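PDB 4F78: D,D-dipeptidase/D,D-carboxypeptidase from Enterococcus faecalis, which is a zinc-dependent peptidase that probably hydrolyses D-Ala-D-Ala dipeptides and removes the terminal D-alanine of peptidoglycan precursors. Local coordinates for residues T149-R154 with H168-G173; G73-E78 with A113-L118; F130-I135 with H164-F169. One frame throughout, in Å; residues are numbered along the deposited sequence.

Interaction 1: T149-R154 with H168-G173; sequences TQRYAR and HFRYVG. With ZN (zinc ion), chain B.
Thr149 and Arg170 are an antiparallel hydrogen-bonded pair, Thr149 N giving to Arg170 O and Arg170 N to Thr149 O, both at 2.9 Å; one step on, Gln150 faces Phe169 as a non-hydrogen-bonded pair, and Arg151 N closes the ladder with a nearly straight bond to His168 O at 3.1 Å (173° at the hydrogen). That same carbonyl also accepts a hydrogen bond from a water, which accepts in turn from Tyr152 N. The His168 ring reaches the zinc through ND1 at 2.2 Å. Over one face of this imidazole stands the edge of Tyr152 in an edge-to-face pair, CE2 near the ring centre and the planes 54° apart. Arg151 runs alongside the same ring, its CB 3.4 Å from His168 CD2. With chi1 at -176°, anti to the backbone N, Arg151 CG lies over the centre of the Tyr152 ring; the bend at chi2 then turns Arg151 CD to 4.0 Å from Arg170 CB. Glu107 OE2 forms salt bridges with both arginines, and Glu188 takes a second one from Arg151. Glu107 OE1 bonds His168 NE2 and probably helps to set the tilt of the zinc-binding ring. On the opposite face from Thr149 and Arg170, Gln150 puts CB 3.7 Å from Phe169 CE2 and CG over that ring's face, toward its rim; its amide goes on to Arg140 and Tyr132. Strand 148-150 is an edge strand of its four-stranded antiparallel sheet, with 113-118 flanking 168-171 on the other side; helix 176-183 packs on Thr149, and Leu187 of helix 187-194 on both arginines.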
loop_
_atom_site.group_PDB
_atom_site.type_symbol
_atom_site.label_atom_id
_atom_site.label_comp_id
_atom_site.label_asym_id
_atom_site.label_seq_id
_atom_site.Cartn_x
_atom_site.Cartn_y
_atom_site.Cartn_z
ATOM N N THR A 149 0.604 -5.787 2.527
ATOM C CA THR A 149 1.706 -5.960 3.477
ATOM C C THR A 149 1.270 -5.331 4.771
ATOM O O THR A 149 0.542 -4.336 4.726
ATOM C CB THR A 149 3.026 -5.268 2.968
ATOM O OG1 THR A 149 4.115 -5.585 3.835
ATOM C CG2 THR A 149 2.907 -3.701 2.850
ATOM N N GLN A 150 1.693 -5.843 5.925
ATOM C CA GLN A 150 1.396 -5.113 7.175
ATOM C C GLN A 150 2.382 -3.938 7.252
ATOM O O GLN A 150 3.605 -4.136 7.243
ATOM C CB GLN A 150 1.553 -6.010 8.393
ATOM C CG GLN A 150 1.135 -5.320 9.684
ATOM C CD GLN A 150 1.359 -6.216 10.890
ATOM O OE1 GLN A 150 1.266 -7.445 10.787
ATOM N NE2 GLN A 150 1.721 -5.614 12.018
ATOM N N ARG A 151 1.862 -2.720 7.310
ATOM C CA ARG A 151 2.666 -1.535 7.020
ATOM C C ARG A 151 3.671 -1.141 8.095
ATOM O O ARG A 151 4.835 -0.736 7.791
ATOM C CB ARG A 151 1.701 -0.381 6.745
ATOM C CG ARG A 151 2.414 0.889 6.338
ATOM C CD ARG A 151 3.173 0.701 5.034
ATOM N NE ARG A 151 3.740 1.990 4.596
ATOM C CZ ARG A 151 4.902 2.483 5.022
ATOM N NH1 ARG A 151 5.663 1.762 5.859
ATOM N NH2 ARG A 151 5.348 3.662 4.548
ATOM N N TYR A 152 3.256 -1.290 9.352
ATOM C CA TYR A 152 4.008 -0.734 10.476
ATOM C C TYR A 152 4.374 -1.802 11.471
ATOM O O TYR A 152 3.580 -2.115 12.391
ATOM C CB TYR A 152 3.152 0.340 11.196
ATOM C CG TYR A 152 2.740 1.486 10.278
ATOM C CD1 TYR A 152 3.698 2.286 9.637
ATOM C CD2 TYR A 152 1.380 1.777 10.059
ATOM C CE1 TYR A 152 3.310 3.342 8.773
ATOM C CE2 TYR A 152 0.991 2.822 9.201
ATOM C CZ TYR A 152 1.948 3.605 8.589
ATOM O OH TYR A 152 1.520 4.625 7.763
ATOM N N ALA A 153 5.573 -2.369 11.313
ATOM C CA ALA A 153 6.027 -3.386 12.239
ATOM C C ALA A 153 6.760 -2.755 13.410
ATOM O O ALA A 153 7.325 -1.648 13.292
ATOM C CB ALA A 153 6.948 -4.395 11.518
ATOM N N ARG A 154 6.804 -3.480 14.525
ATOM C CA ARG A 154 7.586 -3.070 15.697
ATOM C C ARG A 154 9.076 -2.889 15.422
ATOM O O ARG A 154 9.696 -1.940 15.935
ATOM C CB ARG A 154 7.414 -4.086 16.833
ATOM C CG ARG A 154 7.971 -3.625 18.141
ATOM C CD ARG A 154 7.691 -4.660 19.219
ATOM N NE ARG A 154 8.026 -6.006 18.749
ATOM C CZ ARG A 154 7.937 -7.097 19.495
ATOM N NH1 ARG A 154 7.532 -6.994 20.758
ATOM N NH2 ARG A 154 8.259 -8.297 18.990
ATOM N N HIS A 168 -3.093 -2.454 10.476
ATOM C CA HIS A 168 -3.019 -1.579 9.298
ATOM C C HIS A 168 -2.260 -2.240 8.167
ATOM O O HIS A 168 -1.063 -2.544 8.279
ATOM C CB HIS A 168 -2.370 -0.230 9.692
ATOM C CG HIS A 168 -2.200 0.744 8.558
ATOM N ND1 HIS A 168 -2.755 2.002 8.587
ATOM C CD2 HIS A 168 -1.481 0.673 7.412
ATOM C CE1 HIS A 168 -2.426 2.661 7.494
ATOM N NE2 HIS A 168 -1.643 1.881 6.760
ATOM N N PHE A 169 -2.973 -2.456 7.054
ATOM C CA PHE A 169 -2.418 -3.138 5.876
ATOM C C PHE A 169 -2.416 -2.234 4.644
ATOM O O PHE A 169 -3.324 -1.411 4.434
ATOM C CB PHE A 169 -3.217 -4.398 5.582
ATOM C CG PHE A 169 -2.935 -5.464 6.556
ATOM C CD1 PHE A 169 -3.609 -5.491 7.776
ATOM C CD2 PHE A 169 -1.937 -6.393 6.306
ATOM C CE1 PHE A 169 -3.306 -6.469 8.745
ATOM C CE2 PHE A 169 -1.634 -7.383 7.260
ATOM C CZ PHE A 169 -2.331 -7.410 8.480
ATOM N N ARG A 170 -1.378 -2.363 3.837
ATOM C CA ARG A 170 -1.243 -1.438 2.712
ATOM C C ARG A 170 -1.128 -2.273 1.445
ATOM O O ARG A 170 -0.358 -3.258 1.406
ATOM C CB ARG A 170 0.070 -0.627 2.900
ATOM C CG ARG A 170 0.648 -0.013 1.573
ATOM C CD ARG A 170 -0.251 1.125 0.964
ATOM N NE ARG A 170 0.304 1.475 -0.355
ATOM C CZ ARG A 170 1.229 2.417 -0.551
ATOM N NH1 ARG A 170 1.642 3.172 0.472
ATOM N NH2 ARG A 170 1.722 2.630 -1.783
ATOM N N TYR A 171 -1.881 -1.919 0.413
ATOM C CA TYR A 171 -1.750 -2.619 -0.878
ATOM C C TYR A 171 -0.614 -1.996 -1.666
ATOM O O TYR A 171 -0.622 -0.770 -1.892
ATOM C CB TYR A 171 -3.038 -2.467 -1.707
ATOM C CG TYR A 171 -3.001 -3.187 -3.069
ATOM C CD1 TYR A 171 -3.292 -4.553 -3.171
ATOM C CD2 TYR A 171 -2.739 -2.489 -4.237
ATOM C CE1 TYR A 171 -3.254 -5.207 -4.396
ATOM C CE2 TYR A 171 -2.727 -3.138 -5.482
ATOM C CZ TYR A 171 -2.972 -4.492 -5.541
ATOM O OH TYR A 171 -2.977 -5.144 -6.743
ATOM N N VAL A 172 0.332 -2.825 -2.127
ATOM C CA VAL A 172 1.388 -2.348 -3.025
ATOM C C VAL A 172 1.308 -3.142 -4.327
ATOM O O VAL A 172 1.925 -2.775 -5.324
ATOM C CB VAL A 172 2.806 -2.484 -2.397
ATOM C CG1 VAL A 172 3.006 -1.448 -1.244
ATOM C CG2 VAL A 172 3.107 -3.961 -1.946
ATOM N N GLY A 173 0.521 -4.213 -4.339
ATOM C CA GLY A 173 0.459 -5.072 -5.519
ATOM C C GLY A 173 1.439 -6.238 -5.503
ATOM O O GLY A 173 2.495 -6.163 -4.870
HETATM ZN ZN ZN B . -4.528 2.876 9.534
HETATM O O HOH W 1 0.717 -2.037 10.280
HETATM O O HOH W 2 -3.656 2.836 11.559
#

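Interaction 2: G73-E78 with A113-L118; sequences GYRSLE and AIDLGL. With ZN (zinc ion), chain B; SO4 (sulfate ion), chain D.
The guanidinium of Arg75 and the carboxylate of Asp115 meet with their planes 71° apart: Arg75 NH2 comes within 3.3 Å of Asp115 OD2, at a slant to the guanidinium plane. At the guanidinium's edge, in plane, lies sulfate O1, whereas sulfate O2 approaches obliquely and takes a weak hydrogen bond from Arg75 NH1 at 3.0 Å. Asp115 turns both oxygens to the zinc, unequally, with OD1 at 2.2 Å and OD2 at 2.6 Å; the more distant oxygen is the one nearer Arg75 NH2. Arg75 gets there by an extended chain from CG to NE, and its head is steadied by Gln80, which accepts from NH1, and by Ser72, which accepts from NE. The sulfate, probably from the crystallisation liquor, also bonds the zinc-bound water through O2, as well as Ser106 and Ala101; it may mark where a substrate carboxylate would sit. Nearer the sheet the contact is plain packing: Gly73 CA lies 3.6 Å from Ala113 O and 4.0 Å from Ile114 CD1. Gly73 O accepts from His108 ND1, which probably helps to orient this zinc ligand. Ser106, His108 and Asp115 belong to the family's SxHxxGxAxD zinc signature, and His168 completes the protein's hold on the metal. Segment 73-78 leads from strand 68-72, which pairs antiparallel with 113-118, into helix 77-91, capped at its N-terminus by Ser76; on the other flank of 113-118 runs strand 168-171.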
loop_
_atom_site.group_PDB
_atom_site.type_symbol
_atom_site.label_atom_id
_atom_site.label_comp_id
_atom_site.label_asym_id
_atom_site.label_seq_id
_atom_site.Cartn_x
_atom_site.Cartn_y
_atom_site.Cartn_z
ATOM N N GLY A 73 -10.965 2.756 5.742
ATOM C CA GLY A 73 -10.318 2.533 4.448
ATOM C C GLY A 73 -9.866 3.901 3.939
ATOM O O GLY A 73 -9.029 4.542 4.576
ATOM N N TYR A 74 -10.407 4.340 2.809
ATOM C CA TYR A 74 -10.123 5.681 2.305
ATOM C C TYR A 74 -10.580 6.743 3.321
ATOM O O TYR A 74 -11.699 6.645 3.899
ATOM C CB TYR A 74 -10.866 5.907 0.998
ATOM C CG TYR A 74 -10.677 7.307 0.532
ATOM C CD1 TYR A 74 -9.466 7.692 -0.087
ATOM C CD2 TYR A 74 -11.669 8.262 0.719
ATOM C CE1 TYR A 74 -9.255 9.012 -0.499
ATOM C CE2 TYR A 74 -11.471 9.600 0.315
ATOM C CZ TYR A 74 -10.252 9.950 -0.281
ATOM O OH TYR A 74 -10.058 11.243 -0.716
ATOM N N ARG A 75 -9.717 7.742 3.572
ATOM C CA ARG A 75 -10.110 8.936 4.347
ATOM C C ARG A 75 -9.776 10.155 3.519
ATOM O O ARG A 75 -8.702 10.227 2.912
ATOM C CB ARG A 75 -9.274 9.002 5.618
ATOM C CG ARG A 75 -9.676 7.990 6.698
ATOM C CD ARG A 75 -8.636 8.090 7.818
ATOM N NE ARG A 75 -8.768 6.976 8.743
ATOM C CZ ARG A 75 -7.832 6.628 9.604
ATOM N NH1 ARG A 75 -6.709 7.336 9.687
ATOM N NH2 ARG A 75 -8.044 5.603 10.414
ATOM N N SER A 76 -10.653 11.130 3.488
ATOM C CA SER A 76 -10.347 12.394 2.818
ATOM C C SER A 76 -9.418 13.196 3.716
ATOM O O SER A 76 -9.186 12.819 4.890
ATOM C CB SER A 76 -11.634 13.192 2.638
ATOM O OG SER A 76 -12.268 13.364 3.937
ATOM N N LEU A 77 -8.941 14.337 3.202
ATOM C CA LEU A 77 -8.178 15.291 4.023
ATOM C C LEU A 77 -8.945 15.762 5.283
ATOM O O LEU A 77 -8.392 15.761 6.415
ATOM C CB LEU A 77 -7.795 16.499 3.147
ATOM C CG LEU A 77 -7.053 17.635 3.885
ATOM C CD1 LEU A 77 -5.786 17.058 4.515
ATOM C CD2 LEU A 77 -6.754 18.772 2.845
ATOM N N GLU A 78 -10.223 16.126 5.130
ATOM C CA GLU A 78 -10.977 16.577 6.318
ATOM C C GLU A 78 -11.177 15.503 7.387
ATOM O O GLU A 78 -11.188 15.819 8.603
ATOM C CB GLU A 78 -12.305 17.248 5.964
ATOM C CG GLU A 78 -13.412 16.338 5.401
ATOM C CD GLU A 78 -14.237 15.615 6.496
ATOM O OE1 GLU A 78 -14.104 15.953 7.723
ATOM O OE2 GLU A 78 -15.018 14.692 6.116
ATOM N N ALA A 113 -4.918 1.775 1.632
ATOM C CA ALA A 113 -4.654 1.292 2.981
ATOM C C ALA A 113 -5.960 0.970 3.689
ATOM O O ALA A 113 -6.967 1.642 3.463
ATOM C CB ALA A 113 -3.907 2.353 3.801
ATOM N N ILE A 114 -5.929 -0.039 4.560
ATOM C CA ILE A 114 -7.129 -0.488 5.265
ATOM C C ILE A 114 -6.763 -0.854 6.699
ATOM O O ILE A 114 -5.694 -1.448 6.937
ATOM C CB ILE A 114 -7.841 -1.677 4.520
ATOM C CG1 ILE A 114 -9.150 -2.060 5.258
ATOM C CG2 ILE A 114 -6.967 -2.921 4.500
ATOM C CD1 ILE A 114 -10.344 -1.489 4.678
ATOM N N ASP A 115 -7.608 -0.447 7.645
ATOM C CA ASP A 115 -7.491 -0.873 9.051
ATOM C C ASP A 115 -8.496 -1.995 9.289
ATOM O O ASP A 115 -9.684 -1.816 9.009
ATOM C CB ASP A 115 -7.820 0.311 9.982
ATOM C CG ASP A 115 -6.671 1.332 10.022
ATOM O OD1 ASP A 115 -5.554 0.953 9.556
ATOM O OD2 ASP A 115 -6.890 2.493 10.438
ATOM N N LEU A 116 -8.032 -3.158 9.762
ATOM C CA LEU A 116 -8.952 -4.313 9.949
ATOM C C LEU A 116 -9.078 -4.663 11.428
ATOM O O LEU A 116 -8.136 -4.417 12.205
ATOM C CB LEU A 116 -8.421 -5.555 9.210
ATOM C CG LEU A 116 -8.289 -5.309 7.686
ATOM C CD1 LEU A 116 -7.497 -6.473 7.038
ATOM C CD2 LEU A 116 -9.693 -5.216 7.075
ATOM N N GLY A 117 -10.209 -5.256 11.826
ATOM C CA GLY A 117 -10.443 -5.574 13.237
ATOM C C GLY A 117 -11.277 -6.821 13.368
ATOM O O GLY A 117 -12.091 -7.145 12.476
ATOM N N LEU A 118 -11.108 -7.535 14.477
ATOM C CA LEU A 118 -12.051 -8.605 14.801
ATOM C C LEU A 118 -13.469 -8.077 14.892
ATOM O O LEU A 118 -13.705 -6.970 15.412
ATOM C CB LEU A 118 -11.695 -9.256 16.133
ATOM C CG LEU A 118 -10.669 -10.377 16.073
ATOM C CD1 LEU A 118 -10.308 -10.803 17.515
ATOM C CD2 LEU A 118 -11.272 -11.558 15.308
HETATM ZN ZN ZN B . -4.528 2.876 9.534
HETATM S S SO4 D . -3.237 6.374 9.829
HETATM O O1 SO4 D . -3.133 7.391 10.883
HETATM O O2 SO4 D . -4.410 5.514 10.096
HETATM O O3 SO4 D . -3.304 7.118 8.568
HETATM O O4 SO4 D . -2.113 5.463 9.679
HETATM O O HOH W 2 -3.656 2.836 11.559
#

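Interaction 3: F130-I135 with H164-F169; sequences FPYDGI and HEPWHF. With ZN (zinc ion), chain B.
Phe130 packs against Phe169, Phe130 CE2 lying 3.4 Å from Phe169 CE1, the rings set obliquely with planes 73° apart. Phe130 CG lies anti to the backbone N (chi1 -154°), which swings the ring in toward the sheet, and its CB rests 3.8 Å from Trp167 CB. Two residues on, Tyr132 and His164 approach from opposite directions and join rim to rim: Tyr132 OH and His164 NE2 are hydrogen-bonded at 2.6 Å, either being a possible donor, each atom near the plane of the other's ring. The Tyr132 hydroxyl also receives Gln150 NE2. Pro166 packs beside this bridge, its CD over one face of the His164 ring, toward the rim, and its CB 3.4 Å from Phe130 O. Glu165 to His168 forms a type I turn, the Glu-x-x-His stretch of this D,D-peptidase fold, which brings Glu165 and Trp167 to the zinc-bound water and His168, the third protein ligand, to the zinc. The water lies close to Glu165 OE1 and accepts from Trp167 NE1 at 3.0 Å. Arg140 of helix 134-142 ties the two segments together, bonding Phe130 O, Pro131 O and Pro166 O, while its charge makes a cation-pi contact with Tyr132.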
loop_
_atom_site.group_PDB
_atom_site.type_symbol
_atom_site.label_atom_id
_atom_site.label_comp_id
_atom_site.label_asym_id
_atom_site.label_seq_id
_atom_site.Cartn_x
_atom_site.Cartn_y
_atom_site.Cartn_z
ATOM N N PHE A 130 -6.589 -6.826 16.168
ATOM C CA PHE A 130 -6.228 -7.690 15.041
ATOM C C PHE A 130 -5.001 -8.534 15.442
ATOM O O PHE A 130 -3.885 -8.207 15.073
ATOM C CB PHE A 130 -5.934 -6.845 13.800
ATOM C CG PHE A 130 -6.154 -7.588 12.477
ATOM C CD1 PHE A 130 -7.442 -7.916 12.055
ATOM C CD2 PHE A 130 -5.074 -7.951 11.662
ATOM C CE1 PHE A 130 -7.660 -8.613 10.850
ATOM C CE2 PHE A 130 -5.277 -8.654 10.448
ATOM C CZ PHE A 130 -6.584 -8.960 10.031
ATOM N N PRO A 131 -5.217 -9.591 16.239
ATOM C CA PRO A 131 -4.095 -10.282 16.901
ATOM C C PRO A 131 -3.276 -11.153 15.948
ATOM O O PRO A 131 -3.626 -11.336 14.757
ATOM C CB PRO A 131 -4.765 -11.112 18.022
ATOM C CG PRO A 131 -6.251 -11.174 17.672
ATOM C CD PRO A 131 -6.548 -10.057 16.676
ATOM N N TYR A 132 -2.185 -11.701 16.481
ATOM C CA TYR A 132 -1.311 -12.561 15.705
ATOM C C TYR A 132 -1.689 -14.011 15.971
ATOM O O TYR A 132 -0.803 -14.877 16.113
ATOM C CB TYR A 132 0.148 -12.314 16.137
ATOM C CG TYR A 132 0.636 -10.945 15.710
ATOM C CD1 TYR A 132 0.434 -9.809 16.516
ATOM C CD2 TYR A 132 1.253 -10.769 14.462
ATOM C CE1 TYR A 132 0.898 -8.543 16.095
ATOM C CE2 TYR A 132 1.716 -9.498 14.042
ATOM C CZ TYR A 132 1.520 -8.405 14.848
ATOM O OH TYR A 132 1.968 -7.165 14.417
ATOM N N ASP A 133 -2.994 -14.273 16.062
ATOM C CA ASP A 133 -3.534 -15.625 16.215
ATOM C C ASP A 133 -4.801 -15.712 15.416
ATOM O O ASP A 133 -5.383 -14.680 15.056
ATOM C CB ASP A 133 -3.936 -15.885 17.669
ATOM C CG ASP A 133 -2.768 -15.812 18.589
ATOM O OD1 ASP A 133 -1.944 -16.744 18.513
ATOM O OD2 ASP A 133 -2.657 -14.809 19.334
ATOM N N GLY A 134 -5.248 -16.934 15.159
ATOM C CA GLY A 134 -6.556 -17.152 14.573
ATOM C C GLY A 134 -6.694 -16.535 13.188
ATOM O O GLY A 134 -5.710 -16.400 12.433
ATOM N N ILE A 135 -7.923 -16.120 12.870
ATOM C CA ILE A 135 -8.286 -15.728 11.516
ATOM C C ILE A 135 -7.563 -14.465 11.081
ATOM O O ILE A 135 -7.190 -14.314 9.905
ATOM C CB ILE A 135 -9.844 -15.617 11.358
ATOM C CG1 ILE A 135 -10.212 -15.449 9.882
ATOM C CG2 ILE A 135 -10.409 -14.505 12.216
ATOM C CD1 ILE A 135 -9.844 -16.694 9.064
ATOM N N HIS A 164 4.294 0.310 16.028
ATOM C CA HIS A 164 3.726 -1.005 15.687
ATOM C C HIS A 164 2.210 -0.916 15.609
ATOM O O HIS A 164 1.573 -0.495 16.601
ATOM C CB HIS A 164 4.152 -1.989 16.796
ATOM C CG HIS A 164 3.617 -3.395 16.666
ATOM N ND1 HIS A 164 3.577 -4.262 17.737
ATOM C CD2 HIS A 164 3.154 -4.086 15.594
ATOM C CE1 HIS A 164 3.088 -5.430 17.335
ATOM N NE2 HIS A 164 2.822 -5.349 16.049
ATOM N N GLU A 165 1.640 -1.271 14.450
ATOM C CA GLU A 165 0.169 -1.432 14.317
ATOM C C GLU A 165 -0.186 -2.793 13.714
ATOM O O GLU A 165 -0.060 -3.021 12.495
ATOM C CB GLU A 165 -0.457 -0.274 13.491
ATOM C CG GLU A 165 -0.135 1.130 14.074
ATOM C CD GLU A 165 -0.737 2.299 13.294
ATOM O OE1 GLU A 165 -1.311 2.093 12.186
ATOM O OE2 GLU A 165 -0.683 3.447 13.824
ATOM N N PRO A 166 -0.655 -3.708 14.563
ATOM C CA PRO A 166 -1.103 -5.009 14.080
ATOM C C PRO A 166 -2.177 -4.886 12.971
ATOM O O PRO A 166 -2.317 -5.825 12.185
ATOM C CB PRO A 166 -1.694 -5.649 15.344
ATOM C CG PRO A 166 -0.862 -5.024 16.464
ATOM C CD PRO A 166 -0.673 -3.609 16.025
ATOM N N TRP A 167 -2.922 -3.777 12.885
ATOM C CA TRP A 167 -4.201 -3.838 12.161
ATOM C C TRP A 167 -4.192 -3.135 10.799
ATOM O O TRP A 167 -5.179 -3.204 10.060
ATOM C CB TRP A 167 -5.280 -3.197 13.046
ATOM C CG TRP A 167 -4.872 -1.751 13.374
ATOM C CD1 TRP A 167 -4.979 -0.641 12.536
ATOM C CD2 TRP A 167 -4.220 -1.280 14.575
ATOM N NE1 TRP A 167 -4.463 0.473 13.169
ATOM C CE2 TRP A 167 -3.992 0.111 14.417
ATOM C CE3 TRP A 167 -3.818 -1.900 15.771
ATOM C CZ2 TRP A 167 -3.389 0.893 15.415
ATOM C CZ3 TRP A 167 -3.215 -1.116 16.769
ATOM C CH2 TRP A 167 -3.007 0.265 16.581
ATOM N N HIS A 168 -3.093 -2.454 10.476
ATOM C CA HIS A 168 -3.019 -1.579 9.298
ATOM C C HIS A 168 -2.260 -2.240 8.167
ATOM O O HIS A 168 -1.063 -2.544 8.279
ATOM C CB HIS A 168 -2.370 -0.230 9.692
ATOM C CG HIS A 168 -2.200 0.744 8.558
ATOM N ND1 HIS A 168 -2.755 2.002 8.587
ATOM C CD2 HIS A 168 -1.481 0.673 7.412
ATOM C CE1 HIS A 168 -2.426 2.661 7.494
ATOM N NE2 HIS A 168 -1.643 1.881 6.760
ATOM N N PHE A 169 -2.973 -2.456 7.054
ATOM C CA PHE A 169 -2.418 -3.138 5.876
ATOM C C PHE A 169 -2.416 -2.234 4.644
ATOM O O PHE A 169 -3.324 -1.411 4.434
ATOM C CB PHE A 169 -3.217 -4.398 5.582
ATOM C CG PHE A 169 -2.935 -5.464 6.556
ATOM C CD1 PHE A 169 -3.609 -5.491 7.776
ATOM C CD2 PHE A 169 -1.937 -6.393 6.306
ATOM C CE1 PHE A 169 -3.306 -6.469 8.745
ATOM C CE2 PHE A 169 -1.634 -7.383 7.260
ATOM C CZ PHE A 169 -2.331 -7.410 8.480
HETATM ZN ZN ZN B . -4.528 2.876 9.534
HETATM O O HOH W 2 -3.656 2.836 11.559
#

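The three contacts surround one zinc site on a single antiparallel sheet. Interactions 1 and 3 share His168 and Phe169, and Gln150 of the first hydrogen-bonds Tyr132 of the third; interaction 2 enters through strand 113-118, where Ile114 O receives Phe169 N and Leu116 N gives to Trp167 O. Interactions 1 and 2 are both buried; the first rests on strand pairing, the second has no hydrogen bond between its segments and depends on charge, metal and sulfate. Interaction 3 is only partly buried, and mixes aromatic packing inside with a polar tyrosine-histidine link at the surface. The zinc and its water are common to all three; Trp167 bonds the water, which donates to the sulfate.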